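Local coordinates for protein putative acetyl transferase (PDB 1VKC) that probably transfers an acyl group, most likely acetyl, to a still unidentified acceptor, as an archaeal member of the GNAT acetyltransferase family, at residues I30-S33 against F34-F37; S40-E43 against Y44-R47; E117-A120 against K121-G124. All blocks are in the same frame, centred on the assembly; numbering follows the deposited sequence.

Two of the contacts sit side by side and the third lies far off. Interaction 1, where helix 20-31 runs out into a loop, and interaction 2, the first turns of helix 41-57, have centres 11 Å apart and touch: the Tyr32 ring meets those of Tyr41 and Tyr44, and Val35 also packs on Tyr44. Both reach the second subunit, so this corner of the chain is part of the dimer interface. Interaction 3 lies on the opposite side of the chain's centre, its centre 31 Å from interaction 1 and 35 Å from interaction 2. GNAT enzymes generally bind their cofactor at the N-terminal end of the helix corresponding to 108-122, so interaction 3, at its other end, probably lies away from that site.

Interaction 1: residues I30-S33 against F34-F37; sequences ISYS and FVRF
Phe34 lays its ring beside the C-terminal part of helix 20-31, with Ser33 OG over one face, 3.0 Å from Phe34 CE2 and displaced toward the rim. That hydroxyl is held there by Ile30: Ser33 OG donates to Ile30 O at 3.1 Å, running almost straight on from the C=O bond, and Ser33 N shares the same acceptor at 3.3 Å. With chi1 at 66°, Ser33 OG sits between its own backbone N and carbonyl carbon, which folds it back toward the preceding turn. Phe34 N donates to Ser31 O at 3.1 Å, and the weak bond from Val35 N to Tyr32 O follows one residue later. These bonds, each three residues back, continue the turn as the chain passes from helix 20-31 into the loop before helix 41-57, the first two helices of this GNAT domain. The close side of the turn faces that second helix: Tyr32 is buried, its ring edge-to-face with Tyr41, and its carbonyl also accepts from Lys101 of the second subunit. Val35 CG2 comes to 4.4 Å from Tyr32 CD1 and packs on Tyr44 as well. Beyond the Ser33 hydroxyl, the exposed Phe34 ring has only loose apolar company across the turn, Ile30 CG2 being 4.3 Å from Phe34 CE2.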
ATOM      1  N   ILE A  30       0.040   1.876   4.764  1.00 32.87           N
ATOM      2  CA  ILE A  30      -0.827   1.221   5.731  1.00 34.28           C
ATOM      3  C   ILE A  30      -2.285   1.737   5.650  1.00 36.52           C
ATOM      4  O   ILE A  30      -3.233   0.937   5.532  1.00 36.32           O
ATOM      5  CB  ILE A  30      -0.267   1.391   7.167  1.00 34.13           C
ATOM      6  CG1 ILE A  30       1.004   0.538   7.342  1.00 33.98           C
ATOM      7  CG2 ILE A  30      -1.305   0.975   8.228  1.00 34.56           C
ATOM      8  CD1 ILE A  30       1.676   0.701   8.675  1.00 33.42           C
ATOM      9  N   SER A  31      -2.446   3.063   5.691  1.00 34.57           N
ATOM     10  CA  SER A  31      -3.780   3.690   5.808  1.00 32.88           C
ATOM     11  C   SER A  31      -4.693   3.369   4.641  1.00 32.81           C
ATOM     12  O   SER A  31      -5.921   3.380   4.782  1.00 31.92           O
ATOM     13  CB  SER A  31      -3.652   5.201   5.941  1.00 30.02           C
ATOM     14  OG  SER A  31      -3.033   5.536   7.151  1.00 29.79           O
ATOM     15  N   TYR A  32      -4.107   3.088   3.487  1.00 34.08           N
ATOM     16  CA  TYR A  32      -4.902   2.901   2.277  1.00 34.49           C
ATOM     17  C   TYR A  32      -5.866   1.708   2.369  1.00 35.77           C
ATOM     18  O   TYR A  32      -6.911   1.708   1.721  1.00 35.42           O
ATOM     19  CB  TYR A  32      -4.009   2.777   1.044  1.00 36.46           C
ATOM     20  CG  TYR A  32      -4.797   2.545  -0.199  1.00 36.21           C
ATOM     21  CD1 TYR A  32      -5.655   3.517  -0.679  1.00 36.48           C
ATOM     22  CD2 TYR A  32      -4.731   1.323  -0.871  1.00 37.91           C
ATOM     23  CE1 TYR A  32      -6.408   3.306  -1.819  1.00 38.51           C
ATOM     24  CE2 TYR A  32      -5.481   1.096  -2.010  1.00 37.04           C
ATOM     25  CZ  TYR A  32      -6.317   2.090  -2.478  1.00 37.17           C
ATOM     26  OH  TYR A  32      -7.064   1.874  -3.598  1.00 38.15           O
ATOM     27  N   SER A  33      -5.535   0.712   3.181  1.00 37.81           N
ATOM     28  CA  SER A  33      -6.410  -0.460   3.327  1.00 41.72           C
ATOM     29  C   SER A  33      -7.772  -0.104   3.922  1.00 40.58           C
ATOM     30  O   SER A  33      -8.769  -0.767   3.633  1.00 43.77           O
ATOM     31  CB  SER A  33      -5.736  -1.545   4.175  1.00 43.22           C
ATOM     32  OG  SER A  33      -5.546  -1.111   5.510  1.00 46.47           O
ATOM     33  N   PHE A  34      -7.821   0.952   4.732  1.00 41.25           N
ATOM     34  CA  PHE A  34      -9.035   1.290   5.480  1.00 40.51           C
ATOM     35  C   PHE A  34      -9.945   2.311   4.785  1.00 38.85           C
ATOM     36  O   PHE A  34     -11.017   2.616   5.286  1.00 37.83           O
ATOM     37  CB  PHE A  34      -8.665   1.754   6.885  1.00 42.92           C
ATOM     38  CG  PHE A  34      -7.743   0.812   7.590  1.00 43.17           C
ATOM     39  CD1 PHE A  34      -8.241  -0.313   8.222  1.00 43.74           C
ATOM     40  CD2 PHE A  34      -6.368   1.037   7.599  1.00 44.51           C
ATOM     41  CE1 PHE A  34      -7.389  -1.210   8.856  1.00 45.48           C
ATOM     42  CE2 PHE A  34      -5.498   0.142   8.238  1.00 45.53           C
ATOM     43  CZ  PHE A  34      -6.009  -0.982   8.862  1.00 45.66           C
ATOM     44  N   VAL A  35      -9.529   2.814   3.626  1.00 37.30           N
ATOM     45  CA  VAL A  35     -10.329   3.791   2.877  1.00 38.43           C
ATOM     46  C   VAL A  35     -11.590   3.110   2.329  1.00 41.50           C
ATOM     47  O   VAL A  35     -11.493   2.126   1.599  1.00 41.28           O
ATOM     48  CB  VAL A  35      -9.502   4.428   1.740  1.00 37.03           C
ATOM     49  CG1 VAL A  35     -10.370   5.291   0.842  1.00 37.54           C
ATOM     50  CG2 VAL A  35      -8.362   5.239   2.329  1.00 35.83           C
ATOM     51  N   ARG A  36     -12.763   3.640   2.704  1.00 44.73           N
ATOM     52  CA  ARG A  36     -14.062   3.020   2.368  1.00 46.16           C
ATOM     53  C   ARG A  36     -14.785   3.688   1.181  1.00 45.48           C
ATOM     54  O   ARG A  36     -15.900   3.286   0.839  1.00 47.50           O
ATOM     55  CB  ARG A  36     -14.996   3.043   3.593  1.00 47.76           C
ATOM     56  CG  ARG A  36     -14.389   2.460   4.871  1.00 49.16           C
ATOM     57  N   PHE A  37     -14.164   4.693   0.558  1.00 42.63           N
ATOM     58  CA  PHE A  37     -14.785   5.394  -0.576  1.00 41.90           C
ATOM     59  C   PHE A  37     -14.051   5.111  -1.872  1.00 42.60           C
ATOM     60  O   PHE A  37     -12.828   4.986  -1.873  1.00 44.44           O
ATOM     61  CB  PHE A  37     -14.836   6.895  -0.326  1.00 41.60           C
ATOM     62  CG  PHE A  37     -15.970   7.317   0.566  1.00 41.52           C
ATOM     63  CD1 PHE A  37     -17.054   8.031   0.046  1.00 41.24           C
ATOM     64  CD2 PHE A  37     -15.963   6.992   1.920  1.00 40.79           C
ATOM     65  CE1 PHE A  37     -18.105   8.419   0.869  1.00 41.63           C
ATOM     66  CE2 PHE A  37     -17.008   7.372   2.746  1.00 41.38           C
ATOM     67  CZ  PHE A  37     -18.084   8.090   2.221  1.00 41.42           C
TER

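Interaction 2: residues S40-E43 against Y44-R47; sequences SYEE and YEER
Tyr41 and Tyr44, one turn apart, bring Tyr41 CE1 to 3.6 Å from Tyr44 CD1, their ring planes inclined at 42°. The start of the helix is closed by reciprocal bonds: Glu43 N donates to Ser40 OG at 2.9 Å, and Ser40 N to Glu43 OE2 at 2.7 Å, approaching from above the carboxylate plane. Farther along, the amides of Tyr44, Glu45, Glu46 and Arg47 each find the carbonyl four residues back; the bond from Glu45 N to Tyr41 O is nearly straight, with an N-H...O angle of 174°. Tyr44 OH is bonded to Arg28 O of helix 20-31. The Glu45 carboxylate stands steeply to the Tyr41 ring, OE2 lying 3.3 Å from Tyr41 CE2, while Glu45 OE1 makes a salt bridge with Arg28 of the second subunit. A water donates to both Glu42 OE2 and Glu45 OE2, linking two acids that would otherwise probably repel. Glu42, its CG anti to the backbone N and its chain bent at chi2 (57°), also brings OE1 to 3.2 Å from Glu46 OE2, two acceptors and like charges whose closeness is probably unfavourable. Replacing Tyr41 with an alanine would probably open a gap beside Tyr32 and Tyr44, uncover one side of the Glu45 carboxylate and lose the weak bond to Glu29 of the second subunit. Glu43 CB lies over one face of the Arg47 guanidinium. The mutual bonds of Ser40 and Glu43 are those of a capping box, with Ser40 as N-cap of helix 41-57.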
ATOM      1  N   SER A  40      -9.495   7.126  -6.513  1.00 32.51           N
ATOM      2  CA  SER A  40      -8.295   6.603  -7.193  1.00 29.72           C
ATOM      3  C   SER A  40      -7.098   6.618  -6.239  1.00 28.15           C
ATOM      4  O   SER A  40      -7.057   7.385  -5.281  1.00 26.88           O
ATOM      5  CB  SER A  40      -7.969   7.439  -8.424  1.00 29.53           C
ATOM      6  OG  SER A  40      -7.433   8.702  -8.056  1.00 26.70           O
ATOM      7  N   TYR A  41      -6.115   5.772  -6.498  1.00 28.42           N
ATOM      8  CA  TYR A  41      -4.934   5.768  -5.656  1.00 30.01           C
ATOM      9  C   TYR A  41      -4.202   7.114  -5.762  1.00 29.56           C
ATOM     10  O   TYR A  41      -3.685   7.624  -4.775  1.00 31.53           O
ATOM     11  CB  TYR A  41      -4.001   4.589  -5.974  1.00 31.99           C
ATOM     12  CG  TYR A  41      -2.861   4.523  -4.990  1.00 32.11           C
ATOM     13  CD1 TYR A  41      -3.073   4.079  -3.690  1.00 30.97           C
ATOM     14  CD2 TYR A  41      -1.584   4.949  -5.340  1.00 32.55           C
ATOM     15  CE1 TYR A  41      -2.046   4.057  -2.762  1.00 31.73           C
ATOM     16  CE2 TYR A  41      -0.549   4.918  -4.425  1.00 33.30           C
ATOM     17  CZ  TYR A  41      -0.795   4.462  -3.130  1.00 32.13           C
ATOM     18  OH  TYR A  41       0.210   4.420  -2.214  1.00 34.89           O
ATOM     19  N   GLU A  42      -4.178   7.704  -6.955  1.00 28.42           N
ATOM     20  CA  GLU A  42      -3.584   9.015  -7.132  1.00 29.99           C
ATOM     21  C   GLU A  42      -4.295  10.098  -6.294  1.00 29.24           C
ATOM     22  O   GLU A  42      -3.621  10.964  -5.698  1.00 29.93           O
ATOM     23  CB  GLU A  42      -3.582   9.431  -8.602  1.00 32.98           C
ATOM     24  CG  GLU A  42      -2.866  10.758  -8.857  1.00 37.10           C
ATOM     25  CD  GLU A  42      -1.424  10.745  -8.374  1.00 42.26           C
ATOM     26  OE1 GLU A  42      -1.072  11.586  -7.497  1.00 45.89           O
ATOM     27  OE2 GLU A  42      -0.639   9.883  -8.856  1.00 44.78           O
ATOM     28  N   GLU A  43      -5.631  10.062  -6.283  1.00 30.20           N
ATOM     29  CA  GLU A  43      -6.446  10.926  -5.393  1.00 32.37           C
ATOM     30  C   GLU A  43      -6.072  10.683  -3.922  1.00 30.53           C
ATOM     31  O   GLU A  43      -5.811  11.630  -3.179  1.00 31.03           O
ATOM     32  CB  GLU A  43      -7.952  10.672  -5.601  1.00 35.00           C
ATOM     33  CG  GLU A  43      -8.527  11.289  -6.873  1.00 39.38           C
ATOM     34  CD  GLU A  43      -9.881  10.712  -7.307  1.00 42.07           C
ATOM     35  OE1 GLU A  43     -10.497  11.298  -8.220  1.00 45.13           O
ATOM     36  OE2 GLU A  43     -10.344   9.686  -6.758  1.00 44.74           O
ATOM     37  N   TYR A  44      -6.034   9.409  -3.518  1.00 29.32           N
ATOM     38  CA  TYR A  44      -5.691   9.056  -2.139  1.00 27.94           C
ATOM     39  C   TYR A  44      -4.328   9.646  -1.755  1.00 29.87           C
ATOM     40  O   TYR A  44      -4.194  10.338  -0.758  1.00 25.73           O
ATOM     41  CB  TYR A  44      -5.702   7.536  -1.932  1.00 27.12           C
ATOM     42  CG  TYR A  44      -4.984   7.118  -0.672  1.00 27.40           C
ATOM     43  CD1 TYR A  44      -3.723   6.512  -0.722  1.00 27.42           C
ATOM     44  CD2 TYR A  44      -5.534   7.391   0.585  1.00 27.74           C
ATOM     45  CE1 TYR A  44      -3.053   6.146   0.449  1.00 26.94           C
ATOM     46  CE2 TYR A  44      -4.881   7.031   1.742  1.00 26.69           C
ATOM     47  CZ  TYR A  44      -3.644   6.414   1.676  1.00 28.06           C
ATOM     48  OH  TYR A  44      -3.024   6.075   2.837  1.00 26.55           O
ATOM     49  N   GLU A  45      -3.319   9.377  -2.575  1.00 30.14           N
ATOM     50  CA  GLU A  45      -1.968   9.882  -2.343  1.00 31.31           C
ATOM     51  C   GLU A  45      -1.906  11.402  -2.109  1.00 29.87           C
ATOM     52  O   GLU A  45      -1.225  11.865  -1.184  1.00 30.50           O
ATOM     53  CB  GLU A  45      -1.101   9.510  -3.539  1.00 34.57           C
ATOM     54  CG  GLU A  45       0.361   9.325  -3.252  1.00 37.84           C
ATOM     55  CD  GLU A  45       0.924   8.100  -3.960  1.00 40.61           C
ATOM     56  OE1 GLU A  45       1.675   7.349  -3.313  1.00 38.92           O
ATOM     57  OE2 GLU A  45       0.588   7.879  -5.159  1.00 41.37           O
ATOM     58  N   GLU A  46      -2.600  12.172  -2.944  1.00 28.23           N
ATOM     59  CA  GLU A  46      -2.562  13.653  -2.855  1.00 31.31           C
ATOM     60  C   GLU A  46      -3.228  14.151  -1.571  1.00 30.25           C
ATOM     61  O   GLU A  46      -2.717  15.063  -0.913  1.00 32.44           O
ATOM     62  CB  GLU A  46      -3.253  14.292  -4.070  1.00 35.63           C
ATOM     63  CG  GLU A  46      -2.473  14.121  -5.373  1.00 40.04           C
ATOM     64  CD  GLU A  46      -3.237  14.581  -6.608  1.00 44.21           C
ATOM     65  OE1 GLU A  46      -4.327  15.200  -6.464  1.00 47.77           O
ATOM     66  OE2 GLU A  46      -2.742  14.316  -7.732  1.00 46.73           O
ATOM     67  N   ARG A  47      -4.367  13.549  -1.242  1.00 31.28           N
ATOM     68  CA  ARG A  47      -5.122  13.874  -0.010  1.00 29.35           C
ATOM     69  C   ARG A  47      -4.377  13.436   1.249  1.00 30.68           C
ATOM     70  O   ARG A  47      -4.365  14.157   2.262  1.00 28.08           O
ATOM     71  CB  ARG A  47      -6.474  13.198  -0.049  1.00 33.39           C
ATOM     72  CG  ARG A  47      -7.409  13.761  -1.111  1.00 34.38           C
ATOM     73  CD  ARG A  47      -8.709  13.021  -1.211  1.00 37.26           C
ATOM     74  NE  ARG A  47      -9.441  13.411  -2.407  1.00 38.81           N
ATOM     75  CZ  ARG A  47     -10.549  12.843  -2.864  1.00 40.66           C
ATOM     76  NH1 ARG A  47     -11.089  13.292  -3.992  1.00 41.69           N
ATOM     77  NH2 ARG A  47     -11.124  11.832  -2.226  1.00 42.32           N
TER
HETATM   78  O   HOH W   1      -0.450   7.567  -7.870  1.00 37.06           O

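Interaction 3: residues E117-A120 against K121-G124; sequences EEWA and KERG
The backbone keeps its helical hydrogen bonds, Lys121 N to Glu117 O at 3.0 Å and Arg123 N to Trp119 O at 3.1 Å, until Gly124, the first residue to leave helical angles, takes a phi of 90° in a Schellman motif, its N bonding back to Lys121 O. A beta carbon at Gly124 would press on Arg123 O, a strain that glycine avoids. Across this turn, the aliphatic part of Arg123 lies over one face of the Trp119 indole. Arg123 CG stands 3.6 Å from the centroid of the six-membered ring of Trp119 and 8° off the ring normal, a CH-pi contact, and Arg123 CD follows at 3.5 Å from Trp119 CZ2. Bends at chi2 and chi3 fold the arginine across the ring, its guanidinium plane 39° from that of the indole. Glu122 crosses the tryptophan at about a right angle, with Glu122 OE2 3.8 Å from Trp119 CD1. The indole also packs on Ile79 and Ile81 of strand 73-83, and Arg123 touches Ile81 too, so the pair packs this end of the helix of the beta-alpha-beta unit (90-99, 108-122, 128-130) against the sheet. Glu117 OE1 is bonded to Tyr147 OH. The chemistry implies that methylenes, rather than the charge, make the arginine's grip on the indole, while its guanidinium extends past the ring toward Glu60, a long and weak ion pair.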
ATOM      1  N   GLU A 117       3.690   7.893  26.348  1.00 19.19           N
ATOM      2  CA  GLU A 117       3.112   8.219  27.651  1.00 19.32           C
ATOM      3  C   GLU A 117       4.135   8.902  28.570  1.00 21.91           C
ATOM      4  O   GLU A 117       3.834   9.908  29.243  1.00 20.02           O
ATOM      5  CB  GLU A 117       2.551   6.965  28.287  1.00 22.01           C
ATOM      6  CG  GLU A 117       1.305   6.454  27.554  1.00 21.39           C
ATOM      7  CD  GLU A 117       0.675   5.240  28.211  1.00 24.87           C
ATOM      8  OE1 GLU A 117      -0.095   4.519  27.528  1.00 22.37           O
ATOM      9  OE2 GLU A 117       0.930   5.011  29.416  1.00 24.50           O
ATOM     10  N   GLU A 118       5.350   8.382  28.552  1.00 22.58           N
ATOM     11  CA  GLU A 118       6.441   8.965  29.340  1.00 24.54           C
ATOM     12  C   GLU A 118       6.750  10.403  28.896  1.00 21.48           C
ATOM     13  O   GLU A 118       6.865  11.295  29.742  1.00 24.27           O
ATOM     14  CB  GLU A 118       7.676   8.064  29.277  1.00 28.08           C
ATOM     15  CG  GLU A 118       7.485   6.783  30.085  1.00 33.82           C
ATOM     16  CD  GLU A 118       8.469   5.657  29.744  1.00 38.78           C
ATOM     17  OE1 GLU A 118       9.277   5.806  28.792  1.00 42.31           O
ATOM     18  OE2 GLU A 118       8.418   4.605  30.440  1.00 40.86           O
ATOM     19  N   TRP A 119       6.842  10.628  27.581  1.00 22.09           N
ATOM     20  CA  TRP A 119       7.119  11.939  27.039  1.00 24.04           C
ATOM     21  C   TRP A 119       5.976  12.914  27.308  1.00 24.74           C
ATOM     22  O   TRP A 119       6.218  14.055  27.685  1.00 21.81           O
ATOM     23  CB  TRP A 119       7.410  11.861  25.549  1.00 28.07           C
ATOM     24  CG  TRP A 119       7.831  13.177  24.932  1.00 29.20           C
ATOM     25  CD1 TRP A 119       9.096  13.710  24.901  1.00 29.98           C
ATOM     26  CD2 TRP A 119       6.995  14.094  24.246  1.00 29.42           C
ATOM     27  NE1 TRP A 119       9.084  14.916  24.241  1.00 30.79           N
ATOM     28  CE2 TRP A 119       7.805  15.176  23.824  1.00 30.79           C
ATOM     29  CE3 TRP A 119       5.628  14.121  23.932  1.00 30.21           C
ATOM     30  CZ2 TRP A 119       7.293  16.265  23.119  1.00 30.53           C
ATOM     31  CZ3 TRP A 119       5.121  15.204  23.234  1.00 29.97           C
ATOM     32  CH2 TRP A 119       5.957  16.263  22.829  1.00 30.07           C
ATOM     33  N   ALA A 120       4.738  12.453  27.117  1.00 20.85           N
ATOM     34  CA  ALA A 120       3.563  13.251  27.430  1.00 21.26           C
ATOM     35  C   ALA A 120       3.616  13.778  28.891  1.00 20.75           C
ATOM     36  O   ALA A 120       3.395  14.960  29.142  1.00 21.24           O
ATOM     37  CB  ALA A 120       2.262  12.412  27.166  1.00 21.18           C
ATOM     38  N   LYS A 121       3.938  12.897  29.825  1.00 23.89           N
ATOM     39  CA  LYS A 121       4.054  13.264  31.232  1.00 26.70           C
ATOM     40  C   LYS A 121       5.111  14.376  31.428  1.00 27.71           C
ATOM     41  O   LYS A 121       4.872  15.331  32.168  1.00 25.65           O
ATOM     42  CB  LYS A 121       4.402  12.034  32.078  1.00 32.10           C
ATOM     43  CG  LYS A 121       3.956  12.117  33.542  1.00 36.97           C
ATOM     44  CD  LYS A 121       3.900  10.712  34.163  1.00 40.50           C
ATOM     45  CE  LYS A 121       3.498  10.746  35.634  1.00 43.54           C
ATOM     46  NZ  LYS A 121       3.543   9.387  36.255  1.00 45.53           N
ATOM     47  N   GLU A 122       6.263  14.233  30.766  1.00 28.98           N
ATOM     48  CA  GLU A 122       7.358  15.248  30.822  1.00 29.71           C
ATOM     49  C   GLU A 122       6.908  16.602  30.377  1.00 30.33           C
ATOM     50  O   GLU A 122       7.400  17.614  30.870  1.00 26.88           O
ATOM     51  CB  GLU A 122       8.505  14.869  29.891  1.00 30.06           C
ATOM     52  CG  GLU A 122       9.281  13.648  30.282  1.00 31.72           C
ATOM     53  CD  GLU A 122      10.334  13.291  29.249  1.00 30.56           C
ATOM     54  OE1 GLU A 122      10.825  12.149  29.315  1.00 37.42           O
ATOM     55  OE2 GLU A 122      10.668  14.142  28.379  1.00 33.20           O
ATOM     56  N   ARG A 123       6.006  16.627  29.389  1.00 27.88           N
ATOM     57  CA  ARG A 123       5.483  17.884  28.834  1.00 28.87           C
ATOM     58  C   ARG A 123       4.375  18.491  29.681  1.00 25.71           C
ATOM     59  O   ARG A 123       3.914  19.577  29.387  1.00 26.96           O
ATOM     60  CB  ARG A 123       4.960  17.678  27.397  1.00 31.49           C
ATOM     61  CG  ARG A 123       5.998  17.243  26.395  1.00 37.35           C
ATOM     62  CD  ARG A 123       6.910  18.366  25.906  1.00 41.55           C
ATOM     63  NE  ARG A 123       7.933  18.706  26.879  1.00 45.83           N
ATOM     64  CZ  ARG A 123       8.890  19.619  26.680  1.00 48.80           C
ATOM     65  NH1 ARG A 123       9.787  19.853  27.636  1.00 50.22           N
ATOM     66  NH2 ARG A 123       8.963  20.288  25.530  1.00 50.47           N
ATOM     67  N   GLY A 124       3.923  17.784  30.705  1.00 24.63           N
ATOM     68  CA  GLY A 124       2.843  18.284  31.552  1.00 26.44           C
ATOM     69  C   GLY A 124       1.451  17.891  31.093  1.00 23.72           C
ATOM     70  O   GLY A 124       0.467  18.427  31.573  1.00 24.22           O
TER